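Local coordinates for putative sensory box/GGDEF family protein (Vibrio parahaemolyticus, PDB 3LID) that forms the extracellular sensor part of a larger signalling protein that probably makes cyclic di-GMP from GTP through its GGDEF domain, at residues 27-32 against 179-184; 47-52 against 66-71; 220-223 against 229-232. All coordinates share one frame; numbering follows the deposited sequence. Where two conformers were deposited one is given.

The long helix 9-45 runs past both sheets of a tandem PDC (Cache) sensor domain, and of the three contacts, contact 1 involves this helix directly. It joins the helix to the linker around residues 179-184, which leads from the first sheet into the second. Contact 2, nested along the chain inside the loop closed by contact 1, packs helix 48-55 against helix 59-76 beside the first sheet. Contact 3 follows in series, on the other face of the second sheet from the long helix. Centres of contacts 1 and 2, 1 and 3, and 2 and 3 lie about 29, 22 and 44 Å apart; none touches another, and contacts 2 and 3 lie on opposite sides of the chain's centre.

Contact 1: 27-32 against 179-184; sequences GREYNN and SLLNYS
Glu29, on the long helix 9-45, meets Leu181 through both its carbon chain and its carboxylate. The carbon part of the side chain lies near Leu181 CD2, and Glu29 OE1 comes within 3.5 Å of that methyl. Glu29 OE1 also accepts from a water at 2.5 Å, and this water gives its other hydrogen to Leu181 O at 2.7 Å. The carbonyl belongs to the last residue of helix 174-181, so the water bridges the carboxylate of one helix to the C-terminal end of another.

Tyr30 follows, and its ring receives the other branch of the same leucine. Leu181 CD1 sits almost exactly above the ring centre, 3.6 Å from the centroid and 8° off the normal, a textbook CH-pi contact. With CG of Leu181 anti to its carbonyl carbon (chi1 -60°), the fork opens toward the long helix, one methyl going to the phenol and the other to the glutamate. At the ring edge Tyr30 OH donates to Asn182 OD1 over 2.6 Å, slightly tilted from the carbonyl plane; ring and amide planes stand 34° apart. Asn182 is the first residue to leave helical geometry, and its backbone pairs with Ile191 as the chain enters the second sheet. Leu193 of strand 189-195 touches both Tyr30 and Asn182, while Phe255 meets the tyrosine edge-to-face.

The contact thus fastens the long helix of this tandem PDC sensor to the linker between its two sheets. Its chemistry combines one buried phenol-amide bond, which gives the hydroxyl a definite acceptor and favours one rotation of the amide, with a leucine held between two neighbouring residues. At the partly exposed border, the bridging water supplies a donor to Leu181 O, at the helix end, and to the Glu29 carboxylate alike.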
loop_
_atom_site.group_PDB
_atom_site.type_symbol
_atom_site.label_atom_id
_atom_site.label_comp_id
_atom_site.label_asym_id
_atom_site.label_seq_id
_atom_site.Cartn_x
_atom_site.Cartn_y
_atom_site.Cartn_z
ATOM N N GLY A 27 -2.340 -7.082 -11.246
ATOM C CA GLY A 27 -1.177 -7.635 -10.512
ATOM C C GLY A 27 0.113 -7.161 -11.122
ATOM O O GLY A 27 1.083 -6.864 -10.395
ATOM N N ARG A 28 0.167 -7.104 -12.466
ATOM C CA ARG A 28 1.368 -6.591 -13.120
ATOM C C ARG A 28 1.631 -5.111 -12.758
ATOM O O ARG A 28 2.789 -4.694 -12.615
ATOM C CB ARG A 28 1.201 -6.723 -14.658
ATOM C CG ARG A 28 1.410 -8.236 -15.064
ATOM C CD ARG A 28 1.456 -8.383 -16.609
ATOM N NE ARG A 28 0.230 -7.994 -17.255
ATOM C CZ ARG A 28 -0.692 -8.838 -17.687
ATOM N NH1 ARG A 28 -0.590 -10.147 -17.504
ATOM N NH2 ARG A 28 -1.724 -8.328 -18.311
ATOM N N GLU A 29 0.569 -4.341 -12.619
ATOM C CA GLU A 29 0.739 -2.923 -12.211
ATOM C C GLU A 29 1.336 -2.820 -10.779
ATOM O O GLU A 29 2.296 -2.033 -10.560
ATOM C CB GLU A 29 -0.547 -2.134 -12.258
ATOM C CG GLU A 29 -1.081 -2.047 -13.738
ATOM C CD GLU A 29 -1.948 -0.842 -13.961
ATOM O OE1 GLU A 29 -2.971 -0.726 -13.290
ATOM O OE2 GLU A 29 -1.598 -0.054 -14.856
ATOM N N TYR A 30 0.844 -3.638 -9.847
ATOM C CA TYR A 30 1.469 -3.656 -8.512
ATOM C C TYR A 30 2.906 -4.123 -8.590
ATOM O O TYR A 30 3.753 -3.585 -7.842
ATOM C CB TYR A 30 0.696 -4.526 -7.492
ATOM C CG TYR A 30 -0.483 -3.781 -6.909
ATOM C CD1 TYR A 30 -1.747 -3.870 -7.508
ATOM C CD2 TYR A 30 -0.368 -2.982 -5.742
ATOM C CE1 TYR A 30 -2.870 -3.156 -6.980
ATOM C CE2 TYR A 30 -1.465 -2.340 -5.221
ATOM C CZ TYR A 30 -2.708 -2.426 -5.812
ATOM O OH TYR A 30 -3.806 -1.720 -5.273
ATOM N N ASN A 31 3.203 -5.140 -9.405
ATOM C CA ASN A 31 4.614 -5.523 -9.512
ATOM C C ASN A 31 5.484 -4.391 -10.020
ATOM O O ASN A 31 6.642 -4.205 -9.540
ATOM C CB ASN A 31 4.775 -6.678 -10.506
ATOM C CG ASN A 31 4.123 -7.998 -10.041
ATOM O OD1 ASN A 31 3.935 -8.300 -8.851
ATOM N ND2 ASN A 31 3.727 -8.776 -11.024
ATOM N N ASN A 32 4.965 -3.626 -10.966
ATOM C CA ASN A 32 5.721 -2.469 -11.459
ATOM C C ASN A 32 5.894 -1.394 -10.382
ATOM O O ASN A 32 6.960 -0.774 -10.193
ATOM C CB ASN A 32 5.079 -1.865 -12.715
ATOM C CG ASN A 32 5.506 -2.657 -13.962
ATOM O OD1 ASN A 32 6.219 -3.648 -13.812
ATOM N ND2 ASN A 32 5.000 -2.295 -15.145
ATOM N N SER A 179 -6.539 3.920 -4.961
ATOM C CA SER A 179 -7.244 4.892 -5.769
ATOM C C SER A 179 -6.695 4.867 -7.197
ATOM O O SER A 179 -7.436 4.994 -8.150
ATOM C CB SER A 179 -7.069 6.306 -5.167
ATOM O OG SER A 179 -7.624 7.313 -6.042
ATOM N N LEU A 180 -5.402 4.626 -7.342
ATOM C CA LEU A 180 -4.741 4.668 -8.661
ATOM C C LEU A 180 -5.040 3.386 -9.444
ATOM O O LEU A 180 -5.249 3.450 -10.675
ATOM C CB LEU A 180 -3.193 4.796 -8.449
ATOM C CG LEU A 180 -2.286 4.858 -9.661
ATOM C CD1 LEU A 180 -2.513 6.225 -10.362
ATOM C CD2 LEU A 180 -0.833 4.667 -9.229
ATOM N N LEU A 181 -5.044 2.237 -8.781
ATOM C CA LEU A 181 -4.897 0.975 -9.479
ATOM C C LEU A 181 -6.178 0.125 -9.493
ATOM O O LEU A 181 -6.283 -0.811 -10.315
ATOM C CB LEU A 181 -3.763 0.119 -8.937
ATOM C CG LEU A 181 -2.400 0.819 -9.035
ATOM C CD1 LEU A 181 -1.351 -0.105 -8.429
ATOM C CD2 LEU A 181 -2.157 1.146 -10.448
ATOM N N ASN A 182 -7.046 0.326 -8.527
ATOM C CA ASN A 182 -8.033 -0.754 -8.238
ATOM C C ASN A 182 -9.379 -0.585 -8.963
ATOM O O ASN A 182 -10.296 -1.385 -8.706
ATOM C CB ASN A 182 -8.329 -0.903 -6.772
ATOM C CG ASN A 182 -7.148 -1.381 -5.996
ATOM O OD1 ASN A 182 -6.102 -1.717 -6.578
ATOM N ND2 ASN A 182 -7.255 -1.298 -4.642
ATOM N N TYR A 183 -9.483 0.385 -9.849
ATOM C CA TYR A 183 -10.707 0.416 -10.714
ATOM C C TYR A 183 -10.284 0.462 -12.147
ATOM O O TYR A 183 -9.376 1.227 -12.516
ATOM C CB TYR A 183 -11.531 1.647 -10.364
ATOM C CG TYR A 183 -12.725 1.714 -11.268
ATOM C CD1 TYR A 183 -13.710 0.728 -11.188
ATOM C CD2 TYR A 183 -12.830 2.718 -12.210
ATOM C CE1 TYR A 183 -14.841 0.755 -12.095
ATOM C CE2 TYR A 183 -13.955 2.771 -13.101
ATOM C CZ TYR A 183 -14.922 1.770 -13.013
ATOM O OH TYR A 183 -15.997 1.770 -13.905
ATOM N N SER A 184 -10.935 -0.357 -12.982
ATOM C CA SER A 184 -10.641 -0.385 -14.410
ATOM C C SER A 184 -11.851 0.164 -15.153
ATOM O O SER A 184 -12.909 -0.434 -15.125
ATOM C CB SER A 184 -10.456 -1.816 -14.891
ATOM O OG SER A 184 -10.424 -1.850 -16.319
HETATM O O HOH W 1 -5.008 -1.900 -12.394
#

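Contact 2: 47-52 against 66-71; sequences SQSLYD and ENMWSS
The Trp69 indole meets Leu50 obliquely, with Leu50 CD1 4.2 Å from Trp69 CZ2. Two atoms lie at the edge of the ring system and in its plane: a water oxygen that accepts from Trp69 NE1 at 3.0 Å and, in one of its two conformers, Met68 SD from the preceding residue. The water also touches Ser47 OG at 2.5 Å, so a polar bridge runs beside the apolar contact. Of the other flat groups, Gln48 NE2 donates to Asp52 OD1 in the amide plane, reaching the syn side but tilted 34° out of the carboxylate plane, one turn along helix 48-55.

Ser47 is the N-cap of that helix. A chi1 of 83° sets its OG between the backbone nitrogen and the carbonyl carbon, where Ser47 OG accepts from Leu50 N at 3.1 Å with an N-H...O angle of 156°. Helices 48-55 and 59-76 here form a helical pair against the first sheet of the PDC fold, where Trp69 reaches Ile82, Phe84, Val93 and Ile95, and Leu50 also rests on Phe84.

Met68 points toward helix 48-55, but its placement is one of two conformers, and its close approaches to Ser47 and Ser49 are doubtful.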
loop_
_atom_site.group_PDB
_atom_site.type_symbol
_atom_site.label_atom_id
_atom_site.label_comp_id
_atom_site.label_asym_id
_atom_site.label_seq_id
_atom_site.Cartn_x
_atom_site.Cartn_y
_atom_site.Cartn_z
ATOM N N SER A 47 21.871 8.888 -1.374
ATOM C CA SER A 47 21.844 10.143 -2.040
ATOM C C SER A 47 22.866 11.078 -1.408
ATOM O O SER A 47 23.186 11.018 -0.202
ATOM C CB SER A 47 20.460 10.769 -2.001
ATOM O OG SER A 47 20.229 11.432 -0.826
ATOM N N GLN A 48 23.405 11.889 -2.265
ATOM C CA GLN A 48 24.389 12.887 -1.826
ATOM C C GLN A 48 23.796 13.876 -0.791
ATOM O O GLN A 48 24.466 14.247 0.201
ATOM C CB GLN A 48 24.846 13.691 -3.052
ATOM C CG GLN A 48 26.009 14.660 -2.736
ATOM C CD GLN A 48 27.260 13.890 -2.454
ATOM O OE1 GLN A 48 27.699 13.070 -3.278
ATOM N NE2 GLN A 48 27.859 14.129 -1.287
ATOM N N SER A 49 22.561 14.306 -1.010
ATOM C CA SER A 49 21.938 15.280 -0.117
ATOM C C SER A 49 21.758 14.665 1.268
ATOM O O SER A 49 21.897 15.328 2.275
ATOM C CB SER A 49 20.618 15.836 -0.699
ATOM O OG SER A 49 19.705 14.814 -1.113
ATOM N N LEU A 50 21.406 13.375 1.326
ATOM C CA LEU A 50 21.239 12.793 2.653
ATOM C C LEU A 50 22.642 12.638 3.309
ATOM O O LEU A 50 22.826 12.961 4.505
ATOM C CB LEU A 50 20.537 11.421 2.581
ATOM C CG LEU A 50 20.454 10.600 3.852
ATOM C CD1 LEU A 50 19.637 11.342 4.911
ATOM C CD2 LEU A 50 19.830 9.189 3.521
ATOM N N TYR A 51 23.613 12.199 2.517
ATOM C CA TYR A 51 24.991 12.024 3.001
ATOM C C TYR A 51 25.505 13.357 3.546
ATOM O O TYR A 51 26.017 13.422 4.679
ATOM C CB TYR A 51 25.819 11.583 1.850
ATOM C CG TYR A 51 27.252 11.544 2.244
ATOM C CD1 TYR A 51 27.742 10.512 3.004
ATOM C CD2 TYR A 51 28.120 12.593 1.865
ATOM C CE1 TYR A 51 29.112 10.485 3.368
ATOM C CE2 TYR A 51 29.470 12.583 2.219
ATOM C CZ TYR A 51 29.951 11.525 2.962
ATOM O OH TYR A 51 31.282 11.529 3.344
ATOM N N ASP A 52 25.300 14.416 2.779
ATOM C CA ASP A 52 25.777 15.747 3.256
ATOM C C ASP A 52 25.183 16.164 4.580
ATOM O O ASP A 52 25.917 16.705 5.485
ATOM C CB ASP A 52 25.534 16.855 2.223
ATOM C CG ASP A 52 26.339 16.647 0.928
ATOM O OD1 ASP A 52 27.346 15.878 0.884
ATOM O OD2 ASP A 52 25.960 17.279 -0.079
ATOM N N GLU A 66 15.459 18.504 2.709
ATOM C CA GLU A 66 14.009 18.624 2.777
ATOM C C GLU A 66 13.443 19.011 1.385
ATOM O O GLU A 66 12.440 18.454 0.933
ATOM C CB GLU A 66 13.616 19.714 3.717
ATOM C CG GLU A 66 13.744 19.245 5.222
ATOM C CD GLU A 66 13.509 20.360 6.245
ATOM O OE1 GLU A 66 13.628 21.558 5.887
ATOM O OE2 GLU A 66 13.159 19.985 7.381
ATOM N N ASN A 67 14.103 19.946 0.717
ATOM C CA ASN A 67 13.636 20.370 -0.618
ATOM C C ASN A 67 13.715 19.220 -1.595
ATOM O O ASN A 67 12.820 19.072 -2.441
ATOM C CB ASN A 67 14.457 21.593 -1.102
ATOM C CG ASN A 67 14.088 22.838 -0.314
ATOM O OD1 ASN A 67 13.108 22.826 0.377
ATOM N ND2 ASN A 67 14.907 23.881 -0.367
ATOM N N MET A 68 14.791 18.415 -1.510
ATOM C CA MET A 68 14.926 17.284 -2.390
ATOM C C MET A 68 13.813 16.262 -2.122
ATOM O O MET A 68 13.117 15.781 -3.081
ATOM C CB MET A 68 16.306 16.644 -2.176
ATOM C CG MET A 68 16.715 15.587 -3.184
ATOM S SD MET A 68 16.208 13.917 -2.806
ATOM C CE MET A 68 17.415 13.358 -1.504
ATOM N N TRP A 69 13.625 15.900 -0.845
ATOM C CA TRP A 69 12.591 14.909 -0.538
ATOM C C TRP A 69 11.195 15.430 -0.915
ATOM O O TRP A 69 10.366 14.637 -1.319
ATOM C CB TRP A 69 12.655 14.563 0.949
ATOM C CG TRP A 69 13.756 13.640 1.238
ATOM C CD1 TRP A 69 14.742 13.186 0.380
ATOM C CD2 TRP A 69 14.060 13.057 2.519
ATOM N NE1 TRP A 69 15.583 12.322 1.051
ATOM C CE2 TRP A 69 15.149 12.201 2.339
ATOM C CE3 TRP A 69 13.443 13.130 3.761
ATOM C CZ2 TRP A 69 15.717 11.462 3.401
ATOM C CZ3 TRP A 69 13.952 12.375 4.821
ATOM C CH2 TRP A 69 15.096 11.562 4.622
ATOM N N SER A 70 10.911 16.720 -0.734
ATOM C CA SER A 70 9.636 17.259 -1.112
ATOM C C SER A 70 9.484 17.085 -2.631
ATOM O O SER A 70 8.348 16.763 -3.080
ATOM C CB SER A 70 9.573 18.741 -0.744
ATOM O OG SER A 70 9.587 18.888 0.686
ATOM N N SER A 71 10.540 17.391 -3.398
ATOM C CA SER A 71 10.477 17.194 -4.872
ATOM C C SER A 71 10.221 15.759 -5.236
ATOM O O SER A 71 9.467 15.460 -6.191
ATOM C CB SER A 71 11.790 17.695 -5.522
ATOM O OG SER A 71 11.906 19.117 -5.342
HETATM O O HOH W 2 18.016 10.801 0.197
#

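Contact 3: 220-223 against 229-232; sequences FNFS and IWPR
This is a short-range, largely apolar contact between two one-turn helices, 222-225 and 230-234, in the excursion that joins strands 200-202 and 239-242 of the second PDC sheet. Phe222 and Trp230 form its centre. Their rings meet obliquely, with planes at 44° and the phenyl centroid 5.7 Å from that of the six-membered indole ring; the closest atoms of these two side chains are Phe222 CD2 and Trp230 CE3, 3.4 Å apart. Both side chains leave their backbones with CG anti to the nitrogen, which turns the two rings toward one another. Ile229 adds its CG2 methyl at the edge of the phenyl, 4.0 Å from Phe222 CE2. Val194 of the sheet touches both aromatic residues, Ile248 touches Phe222 and Ile229, and His262 meets the indole.

Ser223 CB packs over a face of the indole, 3.5 Å from the centroid of the five-membered ring and 21° off its normal. The hydroxyl serves the other side: Asn221, the N-cap of helix 222-225, accepts twice through OD1, from Ser223 N in the carbonyl plane on a lone pair and from Ser223 OG well above that plane.

No hydrogen bond crosses between the segments. Ser223 thus uses its N and OG for the bonds to Asn221 and offers carbon to the tryptophan, leaving cohesion between the two turns to dispersion and CH-pi attraction.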
loop_
_atom_site.group_PDB
_atom_site.type_symbol
_atom_site.label_atom_id
_atom_site.label_comp_id
_atom_site.label_asym_id
_atom_site.label_seq_id
_atom_site.Cartn_x
_atom_site.Cartn_y
_atom_site.Cartn_z
ATOM N N PHE A 220 -16.228 -8.372 8.786
ATOM C CA PHE A 220 -15.790 -8.272 7.405
ATOM C C PHE A 220 -14.449 -8.930 7.240
ATOM O O PHE A 220 -13.383 -8.243 7.008
ATOM C CB PHE A 220 -15.750 -6.809 7.007
ATOM C CG PHE A 220 -17.118 -6.159 7.021
ATOM C CD1 PHE A 220 -18.017 -6.393 5.973
ATOM C CD2 PHE A 220 -17.503 -5.337 8.075
ATOM C CE1 PHE A 220 -19.290 -5.797 5.964
ATOM C CE2 PHE A 220 -18.774 -4.741 8.077
ATOM C CZ PHE A 220 -19.660 -4.975 7.018
ATOM N N ASN A 221 -14.440 -10.257 7.395
ATOM C CA ASN A 221 -13.265 -11.025 7.109
ATOM C C ASN A 221 -13.690 -12.003 5.996
ATOM O O ASN A 221 -14.808 -12.573 6.045
ATOM C CB ASN A 221 -12.751 -11.773 8.323
ATOM C CG ASN A 221 -11.445 -12.456 8.054
ATOM O OD1 ASN A 221 -11.363 -13.415 7.261
ATOM N ND2 ASN A 221 -10.364 -11.970 8.695
ATOM N N PHE A 222 -12.853 -12.113 4.961
ATOM C CA PHE A 222 -13.225 -12.929 3.823
ATOM C C PHE A 222 -13.514 -14.377 4.273
ATOM O O PHE A 222 -14.388 -15.043 3.700
ATOM C CB PHE A 222 -12.081 -12.959 2.821
ATOM C CG PHE A 222 -12.538 -13.411 1.451
ATOM C CD1 PHE A 222 -12.927 -12.525 0.494
ATOM C CD2 PHE A 222 -12.577 -14.797 1.185
ATOM C CE1 PHE A 222 -13.331 -12.962 -0.817
ATOM C CE2 PHE A 222 -12.972 -15.268 -0.085
ATOM C CZ PHE A 222 -13.344 -14.346 -1.086
ATOM N N SER A 223 -12.801 -14.827 5.257
ATOM C CA SER A 223 -12.992 -16.220 5.708
ATOM C C SER A 223 -14.340 -16.422 6.411
ATOM O O SER A 223 -14.846 -17.544 6.465
ATOM C CB SER A 223 -11.869 -16.686 6.578
ATOM O OG SER A 223 -11.964 -16.101 7.886
ATOM N N ILE A 229 -14.945 -20.332 -0.103
ATOM C CA ILE A 229 -14.130 -19.721 -1.192
ATOM C C ILE A 229 -12.735 -19.333 -0.670
ATOM O O ILE A 229 -11.739 -19.446 -1.397
ATOM C CB ILE A 229 -14.850 -18.574 -1.896
ATOM C CG1 ILE A 229 -16.225 -19.043 -2.512
ATOM C CG2 ILE A 229 -13.961 -17.915 -2.958
ATOM C CD1 ILE A 229 -16.985 -17.970 -3.032
ATOM N N TRP A 230 -12.674 -18.988 0.602
ATOM C CA TRP A 230 -11.370 -18.654 1.239
ATOM C C TRP A 230 -10.205 -19.597 0.999
ATOM O O TRP A 230 -9.136 -19.162 0.604
ATOM C CB TRP A 230 -11.578 -18.280 2.715
ATOM C CG TRP A 230 -10.367 -17.885 3.497
ATOM C CD1 TRP A 230 -9.930 -18.431 4.656
ATOM C CD2 TRP A 230 -9.536 -16.704 3.255
ATOM N NE1 TRP A 230 -8.820 -17.745 5.119
ATOM C CE2 TRP A 230 -8.605 -16.646 4.314
ATOM C CE3 TRP A 230 -9.507 -15.718 2.235
ATOM C CZ2 TRP A 230 -7.586 -15.670 4.387
ATOM C CZ3 TRP A 230 -8.513 -14.736 2.302
ATOM C CH2 TRP A 230 -7.582 -14.712 3.385
ATOM N N PRO A 231 -10.375 -20.934 1.138
ATOM C CA PRO A 231 -9.280 -21.810 0.814
ATOM C C PRO A 231 -8.726 -21.674 -0.605
ATOM O O PRO A 231 -7.536 -21.895 -0.821
ATOM C CB PRO A 231 -9.918 -23.262 1.003
ATOM C CG PRO A 231 -10.949 -23.008 2.040
ATOM C CD PRO A 231 -11.613 -21.691 1.555
ATOM N N ARG A 232 -9.577 -21.364 -1.575
ATOM C CA ARG A 232 -9.134 -21.243 -2.951
ATOM C C ARG A 232 -8.250 -19.970 -2.990
ATOM O O ARG A 232 -7.232 -19.929 -3.666
ATOM C CB ARG A 232 -10.356 -21.072 -3.876
ATOM C CG ARG A 232 -11.473 -22.276 -3.734
ATOM C CD ARG A 232 -11.002 -23.606 -4.377
ATOM N NE ARG A 232 -12.072 -24.636 -4.173
ATOM C CZ ARG A 232 -12.346 -25.259 -3.012
ATOM N NH1 ARG A 232 -11.596 -25.027 -1.957
ATOM N NH2 ARG A 232 -13.389 -26.107 -2.890
#